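Local coordinates for MsStt7d protein (Micromonas, PDB 4IX3), which probably acts as a protein kinase that binds ATP and magnesium, this chain being the catalytic domain of a state transition kinase homolog, at residues Y283-R289 with W312-Q316; T127-A131 with A139-V144; L10-V16 with M85-G91. All blocks are in the same frame, centred on the assembly; numbering follows the deposited sequence. Where two conformers were deposited one is given.

Contacts 1 and 2 both lie in the helical C-lobe, with centres about 22 Å apart, whereas contact 3 belongs to the N-lobe, its centre about 48 Å from that of contact 1 and 40 Å from that of contact 2. All three are partly buried. Contacts 1 and 2 each join two helices, and they share a neighbour: helix 302-318, half of contact 1, also touches Glu-141 and Leu-142 of contact 2. A guanidinium stacked on an indole, with aromatic and aliphatic packing round it, governs contact 1; small apolar side chains and a single short hydrogen bond serve contact 2. Contact 3, between a loop and an outer strand, relies on arginine pairing and backbone bonds.

Contact 1: Y283-R289 with W312-Q316; sequences YDVNAFR and WDLCQ
Val-285 and Gln-316 bring the two backbones closest, with their CA atoms 5.8 Å apart, while the short helical segments 285-289 and 312-316 run at 131° to each other with their axes 10.5 Å apart at closest approach. Trp-312 carries the largest share of the buried surface. Its indole is covered over one face by the Arg-289 side chain, which runs antiparallel to it across that face: Arg-289 CD stands 3.7 Å from the centroid of the five-membered ring, almost on the ring normal, and the guanidinium beyond it lies nearly flat on the indole, the planes 18° apart and the centres separated by 3.9 Å. A bend at chi3 (77°) lays the guanidinium over the face at CD1 of the five-membered ring, and Arg-289 NH1 donates a 2.9 Å hydrogen bond to Asn-286 OD1, which helps fix the rotation of the stacked group. Val-285 meets the ring system farther along, its CG1 lying 3.5 Å from Trp-312 CE3. The far end of the indole reaches Phe-288, whose CE2 comes within 3.8 Å of Trp-312 CH2 in an oblique pairing of the two rings. Trp-312 NE1 is satisfied by Asp-305, about two turns earlier on the same helix, and Phe-274 of helix 268-280 adds another aromatic neighbour to Phe-288. Asp-284 N-caps helix 285-291, its OD1 accepting from Ala-287 N. Together these residues form a cation-pi and aromatic junction between helices 285-291 and 302-318, in the helical C-lobe of the protein kinase fold.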
ATOM      1  N   TYR B 283     -30.781  -2.437  -4.734  1.00 26.15           N
ATOM      2  CA  TYR B 283     -30.341  -3.200  -3.556  1.00 23.62           C
ATOM      3  C   TYR B 283     -31.459  -4.037  -2.937  1.00 23.17           C
ATOM      4  O   TYR B 283     -31.626  -4.080  -1.705  1.00 22.74           O
ATOM      5  CB  TYR B 283     -29.791  -2.259  -2.480  1.00 22.10           C
ATOM      6  CG  TYR B 283     -28.724  -1.331  -2.989  1.00 24.98           C
ATOM      7  CD1 TYR B 283     -27.378  -1.721  -3.035  1.00 22.13           C
ATOM      8  CD2 TYR B 283     -29.068  -0.038  -3.409  1.00 27.85           C
ATOM      9  CE1 TYR B 283     -26.417  -0.806  -3.493  1.00 26.09           C
ATOM     10  CE2 TYR B 283     -28.122   0.855  -3.853  1.00 27.02           C
ATOM     11  CZ  TYR B 283     -26.800   0.473  -3.905  1.00 27.65           C
ATOM     12  OH  TYR B 283     -25.884   1.386  -4.354  1.00 29.92           O
ATOM     13  N   ASP B 284     -32.184  -4.731  -3.813  1.00 23.36           N
ATOM     14  CA  ASP B 284     -33.398  -5.442  -3.461  1.00 24.17           C
ATOM     15  C   ASP B 284     -33.156  -6.854  -3.977  1.00 23.66           C
ATOM     16  O   ASP B 284     -33.119  -7.121  -5.195  1.00 25.27           O
ATOM     17  CB  ASP B 284     -34.602  -4.767  -4.148  1.00 25.55           C
ATOM     18  CG  ASP B 284     -35.928  -5.464  -3.879  1.00 28.81           C
ATOM     19  OD1 ASP B 284     -35.968  -6.681  -3.624  1.00 31.16           O
ATOM     20  OD2 ASP B 284     -36.970  -4.792  -4.026  1.00 40.10           O
ATOM     21  N   VAL B 285     -32.915  -7.750  -3.034  1.00 24.35           N
ATOM     22  CA  VAL B 285     -32.605  -9.127  -3.347  1.00 23.75           C
ATOM     23  C   VAL B 285     -33.741  -9.832  -4.135  1.00 26.34           C
ATOM     24  O   VAL B 285     -33.487 -10.599  -5.058  1.00 26.53           O
ATOM     25  CB  VAL B 285     -32.230  -9.809  -2.012  1.00 25.33           C
ATOM     26  CG1 VAL B 285     -32.488 -11.295  -1.996  1.00 31.71           C
ATOM     27  CG2 VAL B 285     -30.820  -9.475  -1.562  1.00 21.79           C
ATOM     28  N   ASN B 286     -35.002  -9.569  -3.793  1.00 25.14           N
ATOM     29  CA  ASN B 286     -36.126 -10.174  -4.515  1.00 25.86           C
ATOM     30  C   ASN B 286     -36.271  -9.648  -5.922  1.00 26.71           C
ATOM     31  O   ASN B 286     -36.551 -10.416  -6.849  1.00 28.34           O
ATOM     32  CB  ASN B 286     -37.408 -10.026  -3.710  1.00 26.64           C
ATOM     33  CG  ASN B 286     -37.392 -10.907  -2.470  1.00 27.26           C
ATOM     34  OD1 ASN B 286     -36.625 -11.877  -2.382  1.00 31.20           O
ATOM     35  ND2 ASN B 286     -38.231 -10.578  -1.507  1.00 30.52           N
ATOM     36  N   ALA B 287     -35.874  -8.390  -6.101  1.00 26.49           N
ATOM     37  CA  ALA B 287     -35.823  -7.820  -7.446  1.00 26.05           C
ATOM     38  C   ALA B 287     -34.674  -8.418  -8.257  1.00 26.74           C
ATOM     39  O   ALA B 287     -34.829  -8.718  -9.442  1.00 32.76           O
ATOM     40  CB  ALA B 287     -35.759  -6.317  -7.395  1.00 27.51           C
ATOM     41  N   PHE B 288     -33.556  -8.700  -7.592  1.00 26.63           N
ATOM     42  CA  PHE B 288     -32.496  -9.415  -8.273  1.00 26.97           C
ATOM     43  C   PHE B 288     -32.964 -10.790  -8.747  1.00 25.61           C
ATOM     44  O   PHE B 288     -32.738 -11.165  -9.912  1.00 27.66           O
ATOM     45  CB  PHE B 288     -31.245  -9.558  -7.396  1.00 22.97           C
ATOM     46  CG  PHE B 288     -30.206 -10.436  -8.031  1.00 24.06           C
ATOM     47  CD1 PHE B 288     -29.232  -9.889  -8.870  1.00 23.53           C
ATOM     48  CD2 PHE B 288     -30.207 -11.815  -7.821  1.00 22.62           C
ATOM     49  CE1 PHE B 288     -28.310 -10.698  -9.498  1.00 25.30           C
ATOM     50  CE2 PHE B 288     -29.285 -12.620  -8.475  1.00 24.06           C
ATOM     51  CZ  PHE B 288     -28.355 -12.062  -9.333  1.00 23.76           C
ATOM     52  N   ARG B 289     -33.595 -11.537  -7.834  1.00 25.78           N
ATOM     53  CA  ARG B 289     -34.090 -12.878  -8.152  1.00 25.68           C
ATOM     54  C   ARG B 289     -35.101 -12.847  -9.298  1.00 28.82           C
ATOM     55  O   ARG B 289     -34.990 -13.651 -10.223  1.00 35.12           O
ATOM     56  CB  ARG B 289     -34.667 -13.571  -6.906  1.00 24.98           C
ATOM     57  CG  ARG B 289     -33.623 -13.729  -5.815  1.00 24.57           C
ATOM     58  CD  ARG B 289     -34.344 -13.827  -4.487  1.00 26.51           C
ATOM     59  NE  ARG B 289     -34.910 -15.160  -4.310  1.00 30.35           N
ATOM     60  CZ  ARG B 289     -35.605 -15.537  -3.241  1.00 27.78           C
ATOM     61  NH1 ARG B 289     -35.906 -14.668  -2.273  1.00 34.24           N
ATOM     62  NH2 ARG B 289     -35.960 -16.801  -3.126  1.00 29.63           N
ATOM     63  N   TRP B 312     -31.051 -15.897   0.996  1.00 14.48           N
ATOM     64  CA  TRP B 312     -31.343 -14.616   0.351  1.00 14.93           C
ATOM     65  C   TRP B 312     -31.785 -13.591   1.368  1.00 14.66           C
ATOM     66  O   TRP B 312     -31.416 -12.402   1.259  1.00 15.33           O
ATOM     67  CB  TRP B 312     -32.439 -14.750  -0.700  1.00 15.02           C
ATOM     68  CG  TRP B 312     -31.995 -15.437  -1.954  1.00 16.04           C
ATOM     69  CD1 TRP B 312     -32.468 -16.622  -2.480  1.00 16.08           C
ATOM     70  CD2 TRP B 312     -31.062 -14.898  -2.946  1.00 16.49           C
ATOM     71  NE1 TRP B 312     -31.923 -16.843  -3.717  1.00 17.75           N
ATOM     72  CE2 TRP B 312     -31.022 -15.872  -4.033  1.00 18.34           C
ATOM     73  CE3 TRP B 312     -30.259 -13.761  -3.010  1.00 19.01           C
ATOM     74  CZ2 TRP B 312     -30.213 -15.691  -5.151  1.00 21.64           C
ATOM     75  CZ3 TRP B 312     -29.468 -13.582  -4.148  1.00 21.25           C
ATOM     76  CH2 TRP B 312     -29.444 -14.523  -5.195  1.00 22.49           C
ATOM     77  N   ASP B 313     -32.679 -13.962   2.287  1.00 14.20           N
ATOM     78  CA  ASP B 313     -33.186 -13.002   3.225  1.00 14.18           C
ATOM     79  C   ASP B 313     -32.048 -12.479   4.104  1.00 13.95           C
ATOM     80  O   ASP B 313     -32.017 -11.295   4.414  1.00 14.26           O
ATOM     81  CB  ASP B 313     -34.301 -13.584   4.119  1.00 16.47           C
ATOM     82  CG  ASP B 313     -35.004 -12.482   4.902  1.00 20.40           C
ATOM     83  OD1 ASP B 313     -34.756 -12.354   6.118  1.00 18.68           O
ATOM     84  OD2 ASP B 313     -35.756 -11.670   4.294  1.00 27.82           O
ATOM     85  N   LEU B 314     -31.152 -13.355   4.554  1.00 12.64           N
ATOM     86  CA  LEU B 314     -30.066 -12.901   5.443  1.00 12.44           C
ATOM     87  C   LEU B 314     -29.108 -11.982   4.689  1.00 12.16           C
ATOM     88  O   LEU B 314     -28.649 -10.960   5.207  1.00 13.16           O
ATOM     89  CB  LEU B 314     -29.305 -14.104   6.025  1.00 13.17           C
ATOM     90  CG  LEU B 314     -28.096 -13.745   6.893  1.00 12.21           C
ATOM     91  CD1 LEU B 314     -28.419 -12.754   8.015  1.00 13.25           C
ATOM     92  CD2 LEU B 314     -27.419 -15.017   7.417  1.00 13.87           C
ATOM     93  N   CYS B 315     -28.796 -12.333   3.458  1.00 12.95           N
ATOM     94  CA  CYS B 315     -28.039 -11.423   2.587  0.50 13.00           C
ATOM     95  C   CYS B 315     -28.739 -10.073   2.495  1.00 13.24           C
ATOM     96  O   CYS B 315     -28.093  -9.041   2.620  1.00 14.06           O
ATOM     97  CB  CYS B 315     -27.825 -11.986   1.176  0.50 13.66           C
ATOM     98  SG  CYS B 315     -26.599 -13.297   1.080  0.50 12.20           S
ATOM     99  N   GLN B 316     -30.056 -10.043   2.260  1.00 13.99           N
ATOM    100  CA  GLN B 316     -30.781  -8.778   2.183  1.00 14.00           C
ATOM    101  C   GLN B 316     -30.609  -7.982   3.486  1.00 12.06           C
ATOM    102  O   GLN B 316     -30.385  -6.761   3.474  1.00 13.88           O
ATOM    103  CB  GLN B 316     -32.282  -8.992   1.924  1.00 15.81           C
ATOM    104  CG  GLN B 316     -33.075  -7.674   1.940  1.00 17.54           C
ATOM    105  CD  GLN B 316     -32.688  -6.796   0.771  1.00 19.63           C
ATOM    106  OE1 GLN B 316     -31.744  -5.989   0.833  1.00 21.96           O
ATOM    107  NE2 GLN B 316     -33.393  -6.975  -0.329  1.00 19.09           N
TER

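Contact 2: T127-A131 with A139-V144; sequences TAPLA and ATELGV
Thr-127 faces Glu-141 at the point where, in the C-lobe of the protein kinase fold, the short helix 127-133 turns back through a loop into helix 141-161, the long helix that precedes the catalytic loop (helix E in kinase nomenclature). The two side chains cross at about a right angle. Glu-141 is folded at its second torsion (chi2 74°), which swings the carboxylate off its own helix toward the threonine. Thr-127 OG1 donates to Glu-141 OE2 over a short 2.6 Å, and OE2 accepts through its anti lone pair, the one directed away from the other carboxylate oxygen. Arg-266, from a loop, also hydrogen-bonds Thr-127 OG1 and touches the Glu-141 side chain. The hydroxyl thus takes part in two hydrogen bonds, and the nearby positive charge would be expected to favour the ionised carboxylate. The methyl branch of Thr-127 goes the other way: Thr-127 CG2, anti to the backbone N, comes down on the start of the long helix, 3.6 Å from Thr-140 C. Thr-140 is the N-cap of that helix, where its OG1 accepts from Gly-143 N at 3.0 Å and is also hydrogen-bonded to Asp-138.

The rest of the contact is apolar, buried at Leu-130, Ala-131 and Val-144, with Ala-139 at its exposed margin. Val-144 presents its two methyls to different residues of helix 127-133. Its CG2 meets Leu-130 CD2 at 4.0 Å, the two side chains crossing at a slant, and Leu-130 continues inward against Leu-122 and Met-123 of helix 119-125. The other branch rests on Ala-131, the methyl of which touches two partners: Ala-131 CB lies 3.7 Å from Val-144 CG1 and 3.8 Å from Ala-139 CB.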
ATOM      1  N   THR B 127     -15.283 -25.921  -2.522  1.00 16.10           N
ATOM      2  CA  THR B 127     -16.040 -26.139  -1.284  1.00 15.69           C
ATOM      3  C   THR B 127     -15.520 -27.333  -0.487  1.00 16.40           C
ATOM      4  O   THR B 127     -15.493 -27.257   0.752  1.00 16.36           O
ATOM      5  CB  THR B 127     -17.521 -26.314  -1.602  1.00 15.77           C
ATOM      6  OG1 THR B 127     -17.971 -25.058  -2.126  1.00 16.57           O
ATOM      7  CG2 THR B 127     -18.320 -26.736  -0.362  1.00 15.85           C
ATOM      8  N   ALA B 128     -15.063 -28.392  -1.141  1.00 16.64           N
ATOM      9  CA  ALA B 128     -14.495 -29.538  -0.424  1.00 17.99           C
ATOM     10  C   ALA B 128     -13.258 -29.249   0.445  1.00 17.49           C
ATOM     11  O   ALA B 128     -13.303 -29.506   1.647  1.00 18.60           O
ATOM     12  CB  ALA B 128     -14.287 -30.744  -1.315  1.00 21.78           C
ATOM     13  N   PRO B 129     -12.200 -28.646  -0.127  1.00 17.31           N
ATOM     14  CA  PRO B 129     -11.033 -28.354   0.725  1.00 17.58           C
ATOM     15  C   PRO B 129     -11.377 -27.275   1.765  1.00 16.69           C
ATOM     16  O   PRO B 129     -10.883 -27.352   2.900  1.00 16.62           O
ATOM     17  CB  PRO B 129      -9.976 -27.857  -0.263  1.00 21.03           C
ATOM     18  CG  PRO B 129     -10.706 -27.541  -1.513  1.00 20.05           C
ATOM     19  CD  PRO B 129     -11.876 -28.503  -1.559  1.00 19.24           C
ATOM     20  N   LEU B 130     -12.313 -26.357   1.481  1.00 15.63           N
ATOM     21  CA  LEU B 130     -12.736 -25.370   2.457  1.00 13.86           C
ATOM     22  C   LEU B 130     -13.428 -26.070   3.647  1.00 14.55           C
ATOM     23  O   LEU B 130     -13.073 -25.835   4.808  1.00 13.51           O
ATOM     24  CB  LEU B 130     -13.638 -24.315   1.790  1.00 14.31           C
ATOM     25  CG  LEU B 130     -14.303 -23.325   2.749  1.00 13.73           C
ATOM     26  CD1 LEU B 130     -13.265 -22.507   3.494  1.00 15.08           C
ATOM     27  CD2 LEU B 130     -15.332 -22.465   1.973  1.00 16.92           C
ATOM     28  N   ALA B 131     -14.389 -26.946   3.356  1.00 14.69           N
ATOM     29  CA  ALA B 131     -15.097 -27.693   4.385  1.00 14.60           C
ATOM     30  C   ALA B 131     -14.149 -28.536   5.217  1.00 14.43           C
ATOM     31  O   ALA B 131     -14.292 -28.574   6.432  1.00 14.66           O
ATOM     32  CB  ALA B 131     -16.127 -28.586   3.740  1.00 15.25           C
ATOM     33  N   ALA B 139     -20.461 -30.716   3.865  1.00 14.99           N
ATOM     34  CA  ALA B 139     -19.518 -30.230   2.861  1.00 14.61           C
ATOM     35  C   ALA B 139     -20.222 -29.795   1.584  1.00 17.01           C
ATOM     36  O   ALA B 139     -19.992 -30.334   0.502  1.00 20.92           O
ATOM     37  CB  ALA B 139     -18.474 -31.294   2.555  1.00 19.09           C
ATOM     38  N   THR B 140     -21.085 -28.803   1.742  1.00 15.92           N
ATOM     39  CA  THR B 140     -21.857 -28.196   0.652  1.00 15.17           C
ATOM     40  C   THR B 140     -21.748 -26.677   0.775  1.00 14.56           C
ATOM     41  O   THR B 140     -21.345 -26.163   1.826  1.00 14.66           O
ATOM     42  CB  THR B 140     -23.359 -28.584   0.667  1.00 16.61           C
ATOM     43  OG1 THR B 140     -23.967 -28.125   1.893  1.00 16.84           O
ATOM     44  CG2 THR B 140     -23.540 -30.083   0.551  1.00 19.06           C
ATOM     45  N   GLU B 141     -22.131 -25.942  -0.268  1.00 14.00           N
ATOM     46  CA  GLU B 141     -22.102 -24.490  -0.145  1.00 12.54           C
ATOM     47  C   GLU B 141     -22.952 -24.063   1.056  1.00 12.14           C
ATOM     48  O   GLU B 141     -22.517 -23.218   1.869  1.00 11.92           O
ATOM     49  CB  GLU B 141     -22.566 -23.768  -1.401  1.00 14.71           C
ATOM     50  CG  GLU B 141     -21.523 -23.752  -2.510  1.00 15.08           C
ATOM     51  CD  GLU B 141     -21.355 -25.080  -3.221  1.00 15.38           C
ATOM     52  OE1 GLU B 141     -22.359 -25.686  -3.663  1.00 18.91           O
ATOM     53  OE2 GLU B 141     -20.222 -25.587  -3.259  1.00 17.05           O
ATOM     54  N   LEU B 142     -24.152 -24.650   1.216  1.00 12.33           N
ATOM     55  CA  LEU B 142     -24.995 -24.269   2.337  1.00 11.52           C
ATOM     56  C   LEU B 142     -24.312 -24.563   3.670  1.00 11.82           C
ATOM     57  O   LEU B 142     -24.317 -23.731   4.587  1.00 12.18           O
ATOM     58  CB  LEU B 142     -26.341 -24.992   2.264  1.00 13.44           C
ATOM     59  CG  LEU B 142     -27.352 -24.701   3.383  1.00 13.40           C
ATOM     60  CD1 LEU B 142     -27.644 -23.218   3.501  1.00 14.40           C
ATOM     61  CD2 LEU B 142     -28.672 -25.424   3.067  1.00 18.14           C
ATOM     62  N   GLY B 143     -23.739 -25.750   3.792  1.00 13.21           N
ATOM     63  CA  GLY B 143     -23.091 -26.179   5.018  1.00 13.02           C
ATOM     64  C   GLY B 143     -21.932 -25.272   5.421  1.00 12.24           C
ATOM     65  O   GLY B 143     -21.876 -24.808   6.576  1.00 11.65           O
ATOM     66  N   VAL B 144     -21.054 -24.957   4.466  1.00 12.71           N
ATOM     67  CA  VAL B 144     -19.893 -24.115   4.777  1.00 12.10           C
ATOM     68  C   VAL B 144     -20.369 -22.687   5.048  1.00 10.53           C
ATOM     69  O   VAL B 144     -19.814 -22.002   5.923  1.00 11.13           O
ATOM     70  CB  VAL B 144     -18.762 -24.158   3.736  1.00 13.29           C
ATOM     71  CG1 VAL B 144     -18.191 -25.552   3.639  1.00 14.94           C
ATOM     72  CG2 VAL B 144     -19.139 -23.538   2.399  1.00 15.81           C
TER

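Contact 3: L10-V16 with M85-G91; sequences LRRTPGV and MGCIELG
Arg-11 and Glu-89 form the tight part of a contact in which the extended segment ahead of the kinase N-lobe sheet runs along the edge of strand 84-90, antiparallel to it; this is the strand that follows helix C (59-76) in the kinase fold. Their grip is side-on. Arg-11 NE reaches Glu-89 OE1 at 2.9 Å and NH2 reaches OE2 of the same glutamate at 2.8 Å, both nearly straight and in the guanidinium plane, yet both arrive from above the carboxylate, since the two flat groups are turned 50° apart. Glu-89 OE1 also accepts the backbone N of Arg-11 through its anti lone pair, and Glu-89 N donates in return to Arg-11 O, so four bonds join this pair. Arg-11 NH1 makes a further salt bridge with Glu-64 of helix 59-76, tying the loop to that helix as well. Farther along the segment, Thr-13 OG1 accepts from Cys-87 N at 2.9 Å, and Val-16 CG1 packs on Ile-88 CG1 at 3.6 Å.

The two ends of the segment and the Arg-12 side are more exposed. Leu-10 lays its methyls along the Glu-89 to Gly-91 end, CD2 3.9 Å from Glu-89 CG, and the type II turn from Thr-13 to Val-16 carries Pro-14 and Gly-15 outward. Arg-12, though exposed, is held by two bonds: its CB points off the strand, but the chain folds back at chi2 (-67°) so that NE and NH2 both donate, from one face of the carbonyl plane, to the backbone oxygen of Glu-89. One water bridges the two segments, accepting from Thr-13 N and donating to Val-16 O and, at 2.8 Å, to Cys-87 O.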
ATOM      1  N   LEU B  10      13.405   1.506  23.523  1.00 13.74           N
ATOM      2  CA  LEU B  10      12.829   0.515  22.621  1.00 13.75           C
ATOM      3  C   LEU B  10      11.642  -0.175  23.261  1.00 12.03           C
ATOM      4  O   LEU B  10      11.706  -0.563  24.434  1.00 14.94           O
ATOM      5  CB  LEU B  10      13.874  -0.544  22.246  1.00 14.71           C
ATOM      6  CG  LEU B  10      15.011   0.081  21.424  1.00 16.05           C
ATOM      7  CD1 LEU B  10      16.128  -0.924  21.202  1.00 20.38           C
ATOM      8  CD2 LEU B  10      14.560   0.593  20.075  1.00 18.10           C
ATOM      9  N   ARG B  11      10.554  -0.369  22.505  1.00 12.00           N
ATOM     10  CA  ARG B  11       9.375  -1.074  23.041  1.00 12.70           C
ATOM     11  C   ARG B  11       9.579  -2.586  22.914  1.00 12.31           C
ATOM     12  O   ARG B  11      10.063  -3.110  21.901  1.00 13.12           O
ATOM     13  CB  ARG B  11       8.149  -0.576  22.252  1.00 12.63           C
ATOM     14  CG  ARG B  11       7.745   0.850  22.596  1.00 14.28           C
ATOM     15  CD  ARG B  11       6.801   1.448  21.566  1.00 16.87           C
ATOM     16  NE  ARG B  11       7.468   1.720  20.303  1.00 15.23           N
ATOM     17  CZ  ARG B  11       6.898   2.364  19.290  1.00 15.38           C
ATOM     18  NH1 ARG B  11       5.624   2.743  19.405  1.00 18.96           N
ATOM     19  NH2 ARG B  11       7.625   2.664  18.200  1.00 16.71           N
ATOM     20  N   ARG B  12       9.174  -3.323  23.955  1.00 12.60           N
ATOM     21  CA  ARG B  12       9.343  -4.766  24.000  1.00 12.31           C
ATOM     22  C   ARG B  12       8.138  -5.403  24.695  1.00 12.83           C
ATOM     23  O   ARG B  12       7.440  -4.743  25.445  1.00 18.49           O
ATOM     24  CB  ARG B  12      10.638  -5.141  24.736  1.00 16.08           C
ATOM     25  CG  ARG B  12      11.916  -4.685  24.012  1.00 15.20           C
ATOM     26  CD  ARG B  12      12.098  -5.438  22.716  1.00 13.06           C
ATOM     27  NE  ARG B  12      13.156  -4.865  21.882  1.00 13.26           N
ATOM     28  CZ  ARG B  12      14.442  -5.203  21.955  1.00 11.78           C
ATOM     29  NH1 ARG B  12      14.877  -6.051  22.907  1.00 15.92           N
ATOM     30  NH2 ARG B  12      15.297  -4.642  21.123  1.00 13.84           N
ATOM     31  N   THR B  13       7.987  -6.701  24.484  1.00 13.50           N
ATOM     32  CA  THR B  13       6.983  -7.505  25.189  1.00 14.23           C
ATOM     33  C   THR B  13       7.787  -8.473  26.048  1.00 13.74           C
ATOM     34  O   THR B  13       8.660  -9.155  25.541  1.00 15.25           O
ATOM     35  CB  THR B  13       6.164  -8.294  24.151  1.00 14.01           C
ATOM     36  OG1 THR B  13       5.295  -7.342  23.529  1.00 15.00           O
ATOM     37  CG2 THR B  13       5.315  -9.371  24.856  1.00 14.96           C
ATOM     38  N   PRO B  14       7.430  -8.600  27.344  1.00 16.05           N
ATOM     39  CA  PRO B  14       8.127  -9.545  28.219  1.00 16.92           C
ATOM     40  C   PRO B  14       8.079 -10.967  27.675  1.00 19.42           C
ATOM     41  O   PRO B  14       7.016 -11.425  27.234  1.00 21.84           O
ATOM     42  CB  PRO B  14       7.373  -9.405  29.546  1.00 20.27           C
ATOM     43  CG  PRO B  14       6.906  -7.998  29.528  1.00 19.87           C
ATOM     44  CD  PRO B  14       6.526  -7.713  28.097  1.00 17.30           C
ATOM     45  N   GLY B  15       9.234 -11.617  27.592  1.00 20.28           N
ATOM     46  CA  GLY B  15       9.272 -12.983  27.079  1.00 21.21           C
ATOM     47  C   GLY B  15       9.485 -13.079  25.576  1.00 20.96           C
ATOM     48  O   GLY B  15       9.611 -14.202  25.063  1.00 25.13           O
ATOM     49  N   VAL B  16       9.580 -11.940  24.874  1.00 17.27           N
ATOM     50  CA  VAL B  16       9.779 -11.961  23.430  1.00 15.30           C
ATOM     51  C   VAL B  16      11.072 -11.178  23.160  1.00 16.94           C
ATOM     52  O   VAL B  16      11.094  -9.948  23.223  1.00 18.25           O
ATOM     53  CB  VAL B  16       8.591 -11.348  22.664  1.00 15.15           C
ATOM     54  CG1 VAL B  16       8.848 -11.380  21.159  1.00 18.11           C
ATOM     55  CG2 VAL B  16       7.341 -12.144  23.012  1.00 20.51           C
ATOM     56  N   MET B  85       0.734 -11.681  19.897  1.00 11.83           N
ATOM     57  CA  MET B  85       1.842 -12.064  20.789  1.00 11.71           C
ATOM     58  C   MET B  85       2.686 -10.871  21.197  1.00 12.46           C
ATOM     59  O   MET B  85       3.567 -11.039  22.046  1.00 17.48           O
ATOM     60  CB  MET B  85       2.713 -13.107  20.080  1.00 13.23           C
ATOM     61  CG  MET B  85       1.933 -14.396  19.802  1.00 16.25           C
ATOM     62  SD  MET B  85       2.848 -15.657  18.875  1.00 17.40           S
ATOM     63  CE  MET B  85       3.974 -16.331  20.103  1.00 20.92           C
ATOM     64  N   GLY B  86       2.337  -9.655  20.788  1.00 12.63           N
ATOM     65  CA  GLY B  86       3.022  -8.448  21.252  1.00 13.08           C
ATOM     66  C   GLY B  86       3.872  -7.783  20.196  1.00 12.74           C
ATOM     67  O   GLY B  86       3.633  -7.940  18.997  1.00 13.09           O
ATOM     68  N   CYS B  87       4.802  -6.964  20.656  1.00 12.19           N
ATOM     69  CA  CYS B  87       5.645  -6.194  19.765  1.00 11.65           C
ATOM     70  C   CYS B  87       7.110  -6.504  19.994  1.00 12.24           C
ATOM     71  O   CYS B  87       7.458  -7.062  21.033  1.00 14.75           O
ATOM     72  CB  CYS B  87       5.369  -4.697  19.915  1.00 13.27           C
ATOM     73  SG  CYS B  87       6.012  -3.990  21.440  1.00 18.00           S
ATOM     74  N   ILE B  88       7.956  -6.083  19.054  1.00 10.62           N
ATOM     75  CA  ILE B  88       9.420  -6.113  19.227  1.00 11.28           C
ATOM     76  C   ILE B  88       9.961  -4.916  18.487  1.00 10.75           C
ATOM     77  O   ILE B  88       9.783  -4.838  17.273  1.00 12.08           O
ATOM     78  CB  ILE B  88      10.075  -7.408  18.632  1.00 13.05           C
ATOM     79  CG1 ILE B  88       9.210  -8.639  18.889  1.00 13.98           C
ATOM     80  CG2 ILE B  88      11.507  -7.540  19.203  1.00 15.88           C
ATOM     81  CD1 ILE B  88       8.265  -9.007  17.748  1.00 16.63           C
ATOM     82  N   GLU B  89      10.630  -3.992  19.153  1.00 10.01           N
ATOM     83  CA  GLU B  89      11.242  -2.851  18.478  1.00 10.52           C
ATOM     84  C   GLU B  89      12.755  -2.990  18.462  1.00 10.70           C
ATOM     85  O   GLU B  89      13.325  -3.182  19.478  1.00 12.21           O
ATOM     86  CB  GLU B  89      10.797  -1.566  19.135  1.00 12.75           C
ATOM     87  CG  GLU B  89      11.157  -0.330  18.309  1.00 11.43           C
ATOM     88  CD  GLU B  89      10.559   0.941  18.861  1.00 12.39           C
ATOM     89  OE1 GLU B  89      10.324   1.051  20.066  1.00 13.26           O
ATOM     90  OE2 GLU B  89      10.302   1.831  18.067  1.00 17.04           O
ATOM     91  N   LEU B  90      13.365  -2.917  17.284  1.00 11.18           N
ATOM     92  CA  LEU B  90      14.809  -3.079  17.169  1.00 10.93           C
ATOM     93  C   LEU B  90      15.473  -1.768  16.772  1.00 11.30           C
ATOM     94  O   LEU B  90      14.966  -1.044  15.914  1.00 10.89           O
ATOM     95  CB  LEU B  90      15.147  -4.168  16.149  1.00 13.35           C
ATOM     96  CG  LEU B  90      15.251  -5.596  16.691  1.00 15.37           C
ATOM     97  CD1 LEU B  90      14.120  -6.459  16.152  1.00 15.99           C
ATOM     98  CD2 LEU B  90      16.603  -6.203  16.350  1.00 18.55           C
ATOM     99  N   GLY B  91      16.605  -1.461  17.397  1.00 12.46           N
ATOM    100  CA  GLY B  91      17.314  -0.212  17.090  1.00 12.06           C
ATOM    101  C   GLY B  91      18.193  -0.391  15.871  1.00 10.57           C
ATOM    102  O   GLY B  91      18.125  -1.380  15.135  1.00 12.14           O
TER
HETATM  103  O   HOH W   1       9.712  -7.656  22.506  1.00 13.67           O